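Local coordinates for protein acetate kinase (Entamoeba histolytica, PDB 4H0O) that probably interconverts acetate and acetyl phosphate, acting as a pyrophosphate-dependent acetate kinase of the ASKHA superfamily, at residues 94-99 with 138-143; 190-195 with 199-204; 277-282 with 286-291. One frame throughout, in Å; residues are numbered along the deposited sequence.

Contact 1 (94-99 with 138-143); sequences VGHRFV and EISMKE
His96 turns the edge of its imidazole to Ser140, and Val94 brings one methyl to the same serine. These three side chains make the contact. All three leave their backbones toward the opposite segment. The ring meets the serine edge-on, not with a face. CE1 of His96 lies 3.7 Å from CB of Ser140. OG of Ser140 is also at that edge, in the plane of the ring. It is 3.8 Å from NE2 of His96, and the pair is not a hydrogen bond. The meeting across the segments is therefore van der Waals packing.

The torsions explain the meeting. His96 has CG anti to its carbonyl carbon (chi1 -59°), and this lays the ring across the gap to the helix. In Ser140, OG is anti to the backbone N (chi1 -155°), which swings the hydroxyl to the strand side. There CG1 of Val94 touches OG of Ser140 at 3.7 Å. The hydroxyl oxygen faces both the valine methyl and the ring edge, which lie side by side; its hydrogen bond is made outside the two segments.

Polar support comes from Gln149 on the adjacent strand. Its OE1 bonds NE2 of His96, and its NE2 bonds the carbonyl O of Ser140. One amide thus ties the imidazole to the helix backbone and helps fix the ring. All three touching residues are buried.

Strand 93-98, which carries Arg97, predicted to bind substrate, lies between strands 16-21 and 148-153 in the sheet. Helix 129-143 covers it and then leads into strand 148-153, which runs parallel to it. This is a beta-alpha-beta crossover, whose connection also holds strand 109-110 and helix 113-120, within the ribonuclease H-like fold of the ASKHA superfamily.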
ATOM      1  N   VAL B  94       8.173 -31.874 -21.741  1.00 42.64           N
ATOM      2  CA  VAL B  94       9.012 -30.692 -21.563  1.00 36.03           C
ATOM      3  C   VAL B  94       8.225 -29.610 -20.830  1.00 37.80           C
ATOM      4  O   VAL B  94       7.120 -29.245 -21.243  1.00 34.78           O
ATOM      5  CB  VAL B  94       9.532 -30.135 -22.907  1.00 36.94           C
ATOM      6  CG1 VAL B  94      10.594 -29.074 -22.668  1.00 31.63           C
ATOM      7  CG2 VAL B  94      10.111 -31.248 -23.755  1.00 37.91           C
ATOM      8  N   GLY B  95       8.789 -29.110 -19.733  1.00 38.26           N
ATOM      9  CA  GLY B  95       8.155 -28.043 -18.979  1.00 31.40           C
ATOM     10  C   GLY B  95       8.840 -26.712 -19.222  1.00 32.44           C
ATOM     11  O   GLY B  95      10.069 -26.644 -19.299  1.00 34.71           O
ATOM     12  N   HIS B  96       8.044 -25.655 -19.351  1.00 32.11           N
ATOM     13  CA  HIS B  96       8.575 -24.315 -19.570  1.00 34.70           C
ATOM     14  C   HIS B  96       7.964 -23.328 -18.581  1.00 34.00           C
ATOM     15  O   HIS B  96       6.897 -23.578 -18.022  1.00 34.11           O
ATOM     16  CB  HIS B  96       8.281 -23.851 -20.995  1.00 27.72           C
ATOM     17  CG  HIS B  96       8.856 -24.733 -22.052  1.00 34.26           C
ATOM     18  ND1 HIS B  96      10.110 -24.537 -22.589  1.00 43.81           N
ATOM     19  CD2 HIS B  96       8.340 -25.812 -22.697  1.00 38.02           C
ATOM     20  CE1 HIS B  96      10.347 -25.456 -23.507  1.00 35.77           C
ATOM     21  NE2 HIS B  96       9.287 -26.240 -23.590  1.00 42.02           N
ATOM     22  N   ARG B  97       8.634 -22.200 -18.381  1.00 36.21           N
ATOM     23  CA  ARG B  97       8.158 -21.197 -17.438  1.00 35.90           C
ATOM     24  C   ARG B  97       7.972 -19.846 -18.126  1.00 37.40           C
ATOM     25  O   ARG B  97       8.911 -19.307 -18.713  1.00 36.47           O
ATOM     26  CB  ARG B  97       9.146 -21.071 -16.277  1.00 33.07           C
ATOM     27  CG  ARG B  97       8.748 -20.073 -15.207  1.00 46.36           C
ATOM     28  CD  ARG B  97       9.702 -20.140 -14.023  1.00 53.77           C
ATOM     29  NE  ARG B  97       9.248 -19.309 -12.911  1.00 74.34           N
ATOM     30  CZ  ARG B  97       9.650 -18.061 -12.696  1.00 78.83           C
ATOM     31  NH1 ARG B  97      10.522 -17.492 -13.518  1.00 81.80           N
ATOM     32  NH2 ARG B  97       9.181 -17.382 -11.657  1.00 71.15           N
ATOM     33  N   PHE B  98       6.757 -19.309 -18.051  1.00 36.55           N
ATOM     34  CA  PHE B  98       6.429 -18.025 -18.667  1.00 40.10           C
ATOM     35  C   PHE B  98       6.000 -17.054 -17.570  1.00 40.38           C
ATOM     36  O   PHE B  98       5.061 -17.333 -16.818  1.00 32.83           O
ATOM     37  CB  PHE B  98       5.292 -18.215 -19.668  1.00 37.90           C
ATOM     38  CG  PHE B  98       5.309 -17.250 -20.819  1.00 30.97           C
ATOM     39  CD1 PHE B  98       6.223 -17.393 -21.853  1.00 43.30           C
ATOM     40  CD2 PHE B  98       4.374 -16.227 -20.889  1.00 35.74           C
ATOM     41  CE1 PHE B  98       6.223 -16.514 -22.926  1.00 36.16           C
ATOM     42  CE2 PHE B  98       4.365 -15.346 -21.955  1.00 34.87           C
ATOM     43  CZ  PHE B  98       5.293 -15.489 -22.975  1.00 36.33           C
ATOM     44  N   VAL B  99       6.687 -15.919 -17.483  1.00 34.50           N
ATOM     45  CA  VAL B  99       6.477 -14.972 -16.392  1.00 30.19           C
ATOM     46  C   VAL B  99       5.095 -14.314 -16.403  1.00 45.61           C
ATOM     47  O   VAL B  99       4.386 -14.328 -15.397  1.00 37.74           O
ATOM     48  CB  VAL B  99       7.567 -13.877 -16.377  1.00 41.43           C
ATOM     49  CG1 VAL B  99       7.170 -12.743 -15.457  1.00 48.25           C
ATOM     50  CG2 VAL B  99       8.897 -14.459 -15.938  1.00 46.35           C
ATOM     51  N   GLU B 138       9.679 -22.289 -28.701  1.00 40.30           N
ATOM     52  CA  GLU B 138       9.579 -22.502 -30.145  1.00 41.19           C
ATOM     53  C   GLU B 138      10.587 -23.524 -30.676  1.00 44.45           C
ATOM     54  O   GLU B 138      10.229 -24.406 -31.458  1.00 48.68           O
ATOM     55  CB  GLU B 138       9.708 -21.177 -30.908  1.00 41.13           C
ATOM     56  CG  GLU B 138       8.372 -20.572 -31.329  1.00 47.37           C
ATOM     57  CD  GLU B 138       8.525 -19.431 -32.323  1.00 62.06           C
ATOM     58  OE1 GLU B 138       9.625 -18.841 -32.394  1.00 65.08           O
ATOM     59  OE2 GLU B 138       7.543 -19.127 -33.035  1.00 65.31           O
ATOM     60  N   ILE B 139      11.842 -23.410 -30.255  1.00 43.26           N
ATOM     61  CA  ILE B 139      12.865 -24.350 -30.701  1.00 43.00           C
ATOM     62  C   ILE B 139      12.641 -25.740 -30.092  1.00 49.61           C
ATOM     63  O   ILE B 139      12.988 -26.758 -30.696  1.00 52.78           O
ATOM     64  CB  ILE B 139      14.299 -23.827 -30.403  1.00 49.62           C
ATOM     65  CG1 ILE B 139      15.217 -24.070 -31.600  1.00 50.13           C
ATOM     66  CG2 ILE B 139      14.878 -24.451 -29.141  1.00 44.41           C
ATOM     67  CD1 ILE B 139      14.782 -23.339 -32.846  1.00 59.90           C
ATOM     68  N   SER B 140      12.033 -25.777 -28.909  1.00 39.61           N
ATOM     69  CA  SER B 140      11.812 -27.030 -28.196  1.00 47.37           C
ATOM     70  C   SER B 140      10.698 -27.837 -28.860  1.00 43.45           C
ATOM     71  O   SER B 140      10.774 -29.063 -28.953  1.00 42.26           O
ATOM     72  CB  SER B 140      11.471 -26.746 -26.732  1.00 42.16           C
ATOM     73  OG  SER B 140      11.807 -27.837 -25.898  1.00 49.35           O
ATOM     74  N   MET B 141       9.666 -27.138 -29.323  1.00 46.96           N
ATOM     75  CA  MET B 141       8.572 -27.773 -30.048  1.00 47.11           C
ATOM     76  C   MET B 141       9.058 -28.355 -31.370  1.00 52.41           C
ATOM     77  O   MET B 141       8.509 -29.339 -31.858  1.00 58.61           O
ATOM     78  CB  MET B 141       7.447 -26.771 -30.320  1.00 43.11           C
ATOM     79  CG  MET B 141       6.741 -26.255 -29.076  1.00 49.14           C
ATOM     80  SD  MET B 141       5.855 -27.528 -28.150  1.00 56.47           S
ATOM     81  CE  MET B 141       4.442 -27.800 -29.218  1.00 47.90           C
ATOM     82  N   LYS B 142      10.088 -27.743 -31.946  1.00 53.89           N
ATOM     83  CA  LYS B 142      10.586 -28.160 -33.253  1.00 53.68           C
ATOM     84  C   LYS B 142      11.507 -29.375 -33.170  1.00 55.17           C
ATOM     85  O   LYS B 142      11.411 -30.292 -33.987  1.00 56.85           O
ATOM     86  CB  LYS B 142      11.312 -27.004 -33.945  1.00 49.56           C
ATOM     87  CG  LYS B 142      11.710 -27.316 -35.378  1.00 60.82           C
ATOM     88  CD  LYS B 142      12.711 -26.312 -35.926  1.00 73.32           C
ATOM     89  CE  LYS B 142      13.138 -26.691 -37.338  1.00 70.53           C
ATOM     90  NZ  LYS B 142      14.257 -25.843 -37.832  1.00 83.17           N
ATOM     91  N   GLU B 143      12.398 -29.376 -32.184  1.00 53.34           N
ATOM     92  CA  GLU B 143      13.358 -30.463 -32.017  1.00 51.57           C
ATOM     93  C   GLU B 143      12.720 -31.691 -31.373  1.00 49.93           C
ATOM     94  O   GLU B 143      13.191 -32.811 -31.565  1.00 52.56           O
ATOM     95  CB  GLU B 143      14.565 -29.999 -31.198  1.00 47.81           C
ATOM     96  CG  GLU B 143      15.372 -28.893 -31.863  1.00 53.17           C
ATOM     97  CD  GLU B 143      15.973 -29.326 -33.186  1.00 61.96           C
ATOM     98  OE1 GLU B 143      16.558 -30.428 -33.247  1.00 65.82           O
ATOM     99  OE2 GLU B 143      15.859 -28.563 -34.169  1.00 64.41           O
TER

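Contact 2 (190-195 with 199-204); sequences YVINSL and IDVSHS
Ile192 is the first residue of the helical segment to touch the returning chain, and it meets Val201. Its CG2 branch lies 3.9 Å from CG1 of Val201. The two side chains meet at a slant. With CG1 of Ile192 beside the backbone N (chi1 -69°), CG2 stands anti to that N, on the carbonyl side. The second methyl of Val201, CG2, reaches the helix backbone, 3.9 Å from O of Ile192.

The CB of Ser194 points away from the loop, and its OG donates to O of Val191 at 2.6 Å.

Leu195 carries most of the contact. Its carbonyl O accepts N of Ile199 at 2.8 Å. The N-H points fairly straight, at 156°, and the donor stands almost in line with the carbonyl bond. This is the one hydrogen bond between the segments. The side of Leu195 is packed as well: CB is 4.1 Å from CG1 of Ile199 and 4.2 Å from CG2 of Val201. Ile199 holds CG1 between its backbone N and carbonyl carbon (chi1 64°), which brings this branch 3.4 Å from O of Leu195. The leucine is thus touched by both Ile199 and Val201. Between them, Asp200 centres an inverse gamma turn, which carries the chain from Ile199 on to Val201.

The contact closes the link from helix 185-195 to strand 205-211. Ile192 and Ile199 both rest on Ile206 of that strand. Val191 and Ile199 reach the parallel neighbour, strand 329-333, at Thr333 and Leu329. Tyr190 packs against the C-terminal helix 390-402, through Leu392, Val393 and Gln396.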
ATOM      1  N   TYR B 190       2.448 -24.127  -5.637  1.00 35.69           N
ATOM      2  CA  TYR B 190       3.312 -25.241  -5.265  1.00 33.61           C
ATOM      3  C   TYR B 190       3.329 -25.414  -3.750  1.00 31.81           C
ATOM      4  O   TYR B 190       3.212 -26.532  -3.242  1.00 31.21           O
ATOM      5  CB  TYR B 190       4.740 -25.037  -5.769  1.00 31.51           C
ATOM      6  CG  TYR B 190       5.684 -26.129  -5.308  1.00 31.75           C
ATOM      7  CD1 TYR B 190       5.751 -27.341  -5.980  1.00 33.57           C
ATOM      8  CD2 TYR B 190       6.505 -25.949  -4.199  1.00 29.66           C
ATOM      9  CE1 TYR B 190       6.609 -28.346  -5.564  1.00 29.99           C
ATOM     10  CE2 TYR B 190       7.362 -26.950  -3.773  1.00 39.72           C
ATOM     11  CZ  TYR B 190       7.409 -28.145  -4.462  1.00 35.49           C
ATOM     12  OH  TYR B 190       8.260 -29.143  -4.051  1.00 42.82           O
ATOM     13  N   VAL B 191       3.499 -24.304  -3.035  1.00 29.30           N
ATOM     14  CA  VAL B 191       3.538 -24.325  -1.576  1.00 29.50           C
ATOM     15  C   VAL B 191       2.206 -24.801  -1.000  1.00 28.73           C
ATOM     16  O   VAL B 191       2.176 -25.672  -0.130  1.00 28.96           O
ATOM     17  CB  VAL B 191       3.907 -22.943  -1.001  1.00 30.32           C
ATOM     18  CG1 VAL B 191       3.653 -22.901   0.496  1.00 22.53           C
ATOM     19  CG2 VAL B 191       5.365 -22.618  -1.298  1.00 30.03           C
ATOM     20  N   ILE B 192       1.111 -24.231  -1.496  1.00 33.74           N
ATOM     21  CA  ILE B 192      -0.232 -24.656  -1.103  1.00 28.89           C
ATOM     22  C   ILE B 192      -0.430 -26.158  -1.312  1.00 31.93           C
ATOM     23  O   ILE B 192      -0.945 -26.858  -0.434  1.00 33.02           O
ATOM     24  CB  ILE B 192      -1.319 -23.879  -1.876  1.00 31.69           C
ATOM     25  CG1 ILE B 192      -1.340 -22.419  -1.432  1.00 37.30           C
ATOM     26  CG2 ILE B 192      -2.691 -24.502  -1.658  1.00 28.32           C
ATOM     27  CD1 ILE B 192      -1.447 -22.255   0.076  1.00 42.71           C
ATOM     28  N   ASN B 193      -0.011 -26.655  -2.470  1.00 30.55           N
ATOM     29  CA  ASN B 193      -0.168 -28.070  -2.776  1.00 36.82           C
ATOM     30  C   ASN B 193       0.653 -28.961  -1.847  1.00 34.32           C
ATOM     31  O   ASN B 193       0.218 -30.049  -1.472  1.00 35.57           O
ATOM     32  CB  ASN B 193       0.179 -28.354  -4.237  1.00 35.83           C
ATOM     33  CG  ASN B 193      -0.081 -29.798  -4.623  1.00 40.14           C
ATOM     34  OD1 ASN B 193      -1.209 -30.173  -4.948  1.00 41.19           O
ATOM     35  ND2 ASN B 193       0.964 -30.618  -4.583  1.00 33.32           N
ATOM     36  N   SER B 194       1.841 -28.498  -1.470  1.00 34.25           N
ATOM     37  CA  SER B 194       2.707 -29.266  -0.580  1.00 30.08           C
ATOM     38  C   SER B 194       2.157 -29.279   0.846  1.00 39.26           C
ATOM     39  O   SER B 194       2.526 -30.132   1.656  1.00 36.65           O
ATOM     40  CB  SER B 194       4.123 -28.695  -0.589  1.00 36.87           C
ATOM     41  OG  SER B 194       4.147 -27.395  -0.028  1.00 38.02           O
ATOM     42  N   LEU B 195       1.273 -28.330   1.142  1.00 36.65           N
ATOM     43  CA  LEU B 195       0.690 -28.201   2.474  1.00 33.86           C
ATOM     44  C   LEU B 195      -0.529 -29.109   2.661  1.00 38.96           C
ATOM     45  O   LEU B 195      -0.979 -29.325   3.789  1.00 40.04           O
ATOM     46  CB  LEU B 195       0.315 -26.742   2.751  1.00 28.01           C
ATOM     47  CG  LEU B 195       1.489 -25.795   3.004  1.00 36.09           C
ATOM     48  CD1 LEU B 195       1.042 -24.342   2.968  1.00 29.79           C
ATOM     49  CD2 LEU B 195       2.140 -26.108   4.336  1.00 25.16           C
ATOM     50  N   ILE B 199      -1.889 -29.906   6.331  1.00 41.62           N
ATOM     51  CA  ILE B 199      -3.032 -29.186   6.899  1.00 35.11           C
ATOM     52  C   ILE B 199      -4.290 -29.326   6.043  1.00 37.78           C
ATOM     53  O   ILE B 199      -4.220 -29.737   4.885  1.00 43.95           O
ATOM     54  CB  ILE B 199      -2.748 -27.675   7.067  1.00 41.12           C
ATOM     55  CG1 ILE B 199      -2.526 -27.016   5.706  1.00 36.48           C
ATOM     56  CG2 ILE B 199      -1.559 -27.434   7.988  1.00 39.62           C
ATOM     57  CD1 ILE B 199      -2.903 -25.545   5.681  1.00 53.34           C
ATOM     58  N   ASP B 200      -5.439 -28.975   6.616  1.00 41.73           N
ATOM     59  CA  ASP B 200      -6.691 -28.939   5.868  1.00 39.75           C
ATOM     60  C   ASP B 200      -6.764 -27.623   5.092  1.00 44.22           C
ATOM     61  O   ASP B 200      -7.309 -26.634   5.584  1.00 43.35           O
ATOM     62  CB  ASP B 200      -7.881 -29.054   6.825  1.00 48.02           C
ATOM     63  CG  ASP B 200      -9.187 -29.381   6.113  1.00 50.93           C
ATOM     64  OD1 ASP B 200      -9.304 -29.120   4.896  1.00 49.57           O
ATOM     65  OD2 ASP B 200     -10.104 -29.899   6.784  1.00 60.41           O
ATOM     66  N   VAL B 201      -6.211 -27.619   3.881  1.00 50.00           N
ATOM     67  CA  VAL B 201      -6.158 -26.416   3.050  1.00 42.96           C
ATOM     68  C   VAL B 201      -7.552 -25.901   2.678  1.00 45.86           C
ATOM     69  O   VAL B 201      -7.795 -24.693   2.684  1.00 44.61           O
ATOM     70  CB  VAL B 201      -5.317 -26.649   1.769  1.00 39.04           C
ATOM     71  CG1 VAL B 201      -5.492 -25.506   0.793  1.00 35.60           C
ATOM     72  CG2 VAL B 201      -3.841 -26.821   2.113  1.00 33.47           C
ATOM     73  N   SER B 202      -8.465 -26.820   2.377  1.00 48.06           N
ATOM     74  CA  SER B 202      -9.818 -26.463   1.940  1.00 48.12           C
ATOM     75  C   SER B 202     -10.653 -25.726   2.990  1.00 47.12           C
ATOM     76  O   SER B 202     -11.718 -25.194   2.675  1.00 60.03           O
ATOM     77  CB  SER B 202     -10.570 -27.702   1.442  1.00 45.16           C
ATOM     78  OG  SER B 202     -10.220 -28.852   2.192  1.00 64.62           O
ATOM     79  N   HIS B 203     -10.176 -25.705   4.232  1.00 50.33           N
ATOM     80  CA  HIS B 203     -10.832 -24.948   5.294  1.00 50.76           C
ATOM     81  C   HIS B 203      -9.780 -24.180   6.079  1.00 50.45           C
ATOM     82  O   HIS B 203      -9.617 -24.378   7.286  1.00 56.57           O
ATOM     83  CB  HIS B 203     -11.623 -25.878   6.218  1.00 51.31           C
ATOM     84  CG  HIS B 203     -12.678 -26.670   5.513  1.00 60.00           C
ATOM     85  ND1 HIS B 203     -13.919 -26.156   5.208  1.00 58.10           N
ATOM     86  CD2 HIS B 203     -12.674 -27.943   5.040  1.00 52.88           C
ATOM     87  CE1 HIS B 203     -14.637 -27.073   4.583  1.00 61.99           C
ATOM     88  NE2 HIS B 203     -13.901 -28.166   4.470  1.00 61.48           N
ATOM     89  N   SER B 204      -9.069 -23.301   5.380  1.00 43.34           N
ATOM     90  CA  SER B 204      -7.929 -22.604   5.955  1.00 43.38           C
ATOM     91  C   SER B 204      -7.821 -21.187   5.416  1.00 41.52           C
ATOM     92  O   SER B 204      -8.191 -20.916   4.270  1.00 38.10           O
ATOM     93  CB  SER B 204      -6.639 -23.360   5.634  1.00 47.34           C
ATOM     94  OG  SER B 204      -6.419 -23.409   4.232  1.00 52.71           O
TER

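Contact 3 (277-282 with 286-291); sequences GVSELS and RDILHE
The carboxylate of Asp287 meets Ser282 through OD2. OG of Ser282 donates to this oxygen at 3.0 Å, using the anti lone pair, the one turned away from the other oxygen. At the root of the carboxylate, CB of Asp287 lies 3.7 Å from CB of Ser282, so the two side chains run close together. The same serine OG also bonds N of Asp284, so the hydroxyl has partners in both the carboxylate and the backbone.

The carboxylate of Glu291 is approached by a methyl: its CD is 4.2 Å from CD1 of Leu281. The glutamate chain bends at chi2 (83°), and OE2 bonds N of Lys298. Leu281 lies obliquely over this chain. Its CD2 rests against both O of Asp287, at 3.6 Å, and CB of Glu291, at 3.7 Å, on one side.

Ile288 fills the inner side. Its CB leaves at an angle, but the extended chain brings CD1 3.9 Å from CB of Ser279 and 3.8 Å from O of Ser282. Leu281 and Ile288 both continue onto Cys302 of helix 299-324.

Ser279 shapes the turn. Its OG accepts N of Leu281 at 3.1 Å, an ST turn, and also bonds O of Leu275. Glu280 then leaves the helix with positive phi. Val278 packs on Gln175 of the second subunit as well as on helix 299-324.

Helices 274-279 and 285-293 are thus consecutive short helices joined by a tight turn. Asp284 in the link and Arg286 in the second helix's first turn form a salt bridge; both are predicted to belong to the ATP site.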
ATOM      1  N   GLY B 277      18.688   0.670  -2.092  1.00 34.78           N
ATOM      2  CA  GLY B 277      18.609   2.118  -2.035  1.00 36.97           C
ATOM      3  C   GLY B 277      18.655   2.733  -0.647  1.00 41.11           C
ATOM      4  O   GLY B 277      19.189   3.831  -0.473  1.00 44.90           O
ATOM      5  N   VAL B 278      18.087   2.047   0.342  1.00 36.78           N
ATOM      6  CA  VAL B 278      18.043   2.583   1.702  1.00 36.77           C
ATOM      7  C   VAL B 278      19.305   2.251   2.499  1.00 34.89           C
ATOM      8  O   VAL B 278      19.850   3.108   3.194  1.00 35.48           O
ATOM      9  CB  VAL B 278      16.810   2.078   2.472  1.00 36.38           C
ATOM     10  CG1 VAL B 278      16.740   2.725   3.850  1.00 24.79           C
ATOM     11  CG2 VAL B 278      15.543   2.369   1.689  1.00 33.81           C
ATOM     12  N   SER B 279      19.760   1.005   2.401  1.00 29.71           N
ATOM     13  CA  SER B 279      20.960   0.571   3.114  1.00 41.86           C
ATOM     14  C   SER B 279      22.211   1.248   2.565  1.00 38.99           C
ATOM     15  O   SER B 279      23.166   1.484   3.306  1.00 38.58           O
ATOM     16  CB  SER B 279      21.133  -0.947   3.020  1.00 28.34           C
ATOM     17  OG  SER B 279      21.570  -1.337   1.728  1.00 35.43           O
ATOM     18  N   GLU B 280      22.192   1.547   1.264  1.00 38.42           N
ATOM     19  CA  GLU B 280      23.339   2.121   0.559  1.00 44.75           C
ATOM     20  C   GLU B 280      24.549   1.193   0.623  1.00 44.47           C
ATOM     21  O   GLU B 280      25.690   1.645   0.530  1.00 48.78           O
ATOM     22  CB  GLU B 280      23.694   3.509   1.110  1.00 44.33           C
ATOM     23  CG  GLU B 280      22.583   4.543   0.973  1.00 48.45           C
ATOM     24  CD  GLU B 280      22.939   5.876   1.612  1.00 59.37           C
ATOM     25  OE1 GLU B 280      24.016   5.971   2.241  1.00 66.06           O
ATOM     26  OE2 GLU B 280      22.140   6.830   1.484  1.00 58.36           O
ATOM     27  N   LEU B 281      24.289  -0.105   0.773  1.00 37.79           N
ATOM     28  CA  LEU B 281      25.345  -1.101   0.924  1.00 41.75           C
ATOM     29  C   LEU B 281      25.180  -2.268  -0.046  1.00 39.71           C
ATOM     30  O   LEU B 281      26.003  -2.468  -0.939  1.00 51.95           O
ATOM     31  CB  LEU B 281      25.367  -1.642   2.354  1.00 39.42           C
ATOM     32  CG  LEU B 281      26.370  -2.768   2.619  1.00 54.29           C
ATOM     33  CD1 LEU B 281      27.749  -2.205   2.910  1.00 52.18           C
ATOM     34  CD2 LEU B 281      25.905  -3.669   3.753  1.00 50.76           C
ATOM     35  N   SER B 282      24.111  -3.037   0.142  1.00 38.33           N
ATOM     36  CA  SER B 282      23.874  -4.243  -0.647  1.00 36.96           C
ATOM     37  C   SER B 282      22.386  -4.433  -0.933  1.00 44.94           C
ATOM     38  O   SER B 282      21.533  -3.859  -0.250  1.00 37.07           O
ATOM     39  CB  SER B 282      24.414  -5.473   0.095  1.00 44.02           C
ATOM     40  OG  SER B 282      24.212  -6.664  -0.647  1.00 46.72           O
ATOM     41  N   ARG B 286      21.240 -10.410   3.898  1.00 45.19           N
ATOM     42  CA  ARG B 286      22.232 -11.026   4.776  1.00 44.21           C
ATOM     43  C   ARG B 286      23.467 -10.144   4.977  1.00 46.17           C
ATOM     44  O   ARG B 286      24.033 -10.103   6.071  1.00 48.93           O
ATOM     45  CB  ARG B 286      22.622 -12.412   4.250  1.00 39.64           C
ATOM     46  CG  ARG B 286      21.469 -13.416   4.263  1.00 45.31           C
ATOM     47  CD  ARG B 286      21.767 -14.629   3.396  1.00 50.95           C
ATOM     48  NE  ARG B 286      21.958 -14.258   1.996  1.00 51.93           N
ATOM     49  CZ  ARG B 286      22.290 -15.107   1.029  1.00 62.87           C
ATOM     50  NH1 ARG B 286      22.470 -16.393   1.299  1.00 65.57           N
ATOM     51  NH2 ARG B 286      22.443 -14.669  -0.214  1.00 55.70           N
ATOM     52  N   ASP B 287      23.875  -9.439   3.925  1.00 39.47           N
ATOM     53  CA  ASP B 287      24.961  -8.466   4.026  1.00 44.04           C
ATOM     54  C   ASP B 287      24.539  -7.284   4.896  1.00 47.88           C
ATOM     55  O   ASP B 287      25.347  -6.730   5.645  1.00 49.06           O
ATOM     56  CB  ASP B 287      25.374  -7.963   2.638  1.00 49.63           C
ATOM     57  CG  ASP B 287      25.963  -9.056   1.763  1.00 53.56           C
ATOM     58  OD1 ASP B 287      26.522 -10.031   2.311  1.00 52.96           O
ATOM     59  OD2 ASP B 287      25.870  -8.933   0.523  1.00 64.64           O
ATOM     60  N   ILE B 288      23.268  -6.903   4.782  1.00 44.08           N
ATOM     61  CA  ILE B 288      22.697  -5.814   5.571  1.00 44.06           C
ATOM     62  C   ILE B 288      22.714  -6.143   7.063  1.00 40.71           C
ATOM     63  O   ILE B 288      23.160  -5.335   7.879  1.00 37.64           O
ATOM     64  CB  ILE B 288      21.255  -5.493   5.114  1.00 37.08           C
ATOM     65  CG1 ILE B 288      21.278  -4.836   3.732  1.00 39.37           C
ATOM     66  CG2 ILE B 288      20.557  -4.585   6.110  1.00 30.32           C
ATOM     67  CD1 ILE B 288      19.909  -4.637   3.112  1.00 41.70           C
ATOM     68  N   LEU B 289      22.226  -7.332   7.409  1.00 39.43           N
ATOM     69  CA  LEU B 289      22.251  -7.819   8.784  1.00 48.19           C
ATOM     70  C   LEU B 289      23.684  -7.900   9.303  1.00 48.10           C
ATOM     71  O   LEU B 289      23.965  -7.544  10.446  1.00 42.06           O
ATOM     72  CB  LEU B 289      21.601  -9.201   8.865  1.00 44.40           C
ATOM     73  CG  LEU B 289      20.088  -9.282   8.668  1.00 45.25           C
ATOM     74  CD1 LEU B 289      19.637 -10.730   8.611  1.00 39.12           C
ATOM     75  CD2 LEU B 289      19.381  -8.558   9.796  1.00 44.80           C
ATOM     76  N   HIS B 290      24.582  -8.374   8.444  1.00 52.10           N
ATOM     77  CA  HIS B 290      25.992  -8.510   8.785  1.00 52.80           C
ATOM     78  C   HIS B 290      26.617  -7.161   9.142  1.00 56.17           C
ATOM     79  O   HIS B 290      27.338  -7.047  10.133  1.00 53.15           O
ATOM     80  CB  HIS B 290      26.744  -9.158   7.623  1.00 44.74           C
ATOM     81  CG  HIS B 290      28.166  -9.490   7.934  1.00 66.48           C
ATOM     82  ND1 HIS B 290      29.222  -8.709   7.519  1.00 68.36           N
ATOM     83  CD2 HIS B 290      28.713 -10.525   8.619  1.00 66.85           C
ATOM     84  CE1 HIS B 290      30.356  -9.244   7.934  1.00 65.63           C
ATOM     85  NE2 HIS B 290      30.072 -10.347   8.605  1.00 71.16           N
ATOM     86  N   GLU B 291      26.327  -6.141   8.336  1.00 44.89           N
ATOM     87  CA  GLU B 291      26.850  -4.793   8.568  1.00 50.13           C
ATOM     88  C   GLU B 291      26.347  -4.212   9.888  1.00 52.63           C
ATOM     89  O   GLU B 291      27.098  -3.558  10.615  1.00 51.35           O
ATOM     90  CB  GLU B 291      26.475  -3.869   7.402  1.00 36.01           C
ATOM     91  CG  GLU B 291      27.004  -2.433   7.516  1.00 55.26           C
ATOM     92  CD  GLU B 291      28.442  -2.283   7.036  1.00 61.06           C
ATOM     93  OE1 GLU B 291      29.128  -3.313   6.864  1.00 59.31           O
ATOM     94  OE2 GLU B 291      28.887  -1.131   6.831  1.00 57.12           O
TER

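In the fold
Contacts 1 and 2 are buried, while contact 3 is only partly so and lies farthest from the centre of the chain. Contact 1 sets a helix on a strand of the larger sheet; contact 2 pairs a helix with the loop that leads into the six-stranded one. Contact 3 joins two helices beside helix 299-324, near the second subunit. No helix or strand is shared. Chemistry follows place. Contact 1 has no hydrogen bond across it, contact 2 adds one backbone bond to apolar packing, and contact 3 has instead one bond between side chains, serine to aspartate. Contacts 1 and 3 lie on opposite sides of the chain's centre, and no two contacts touch.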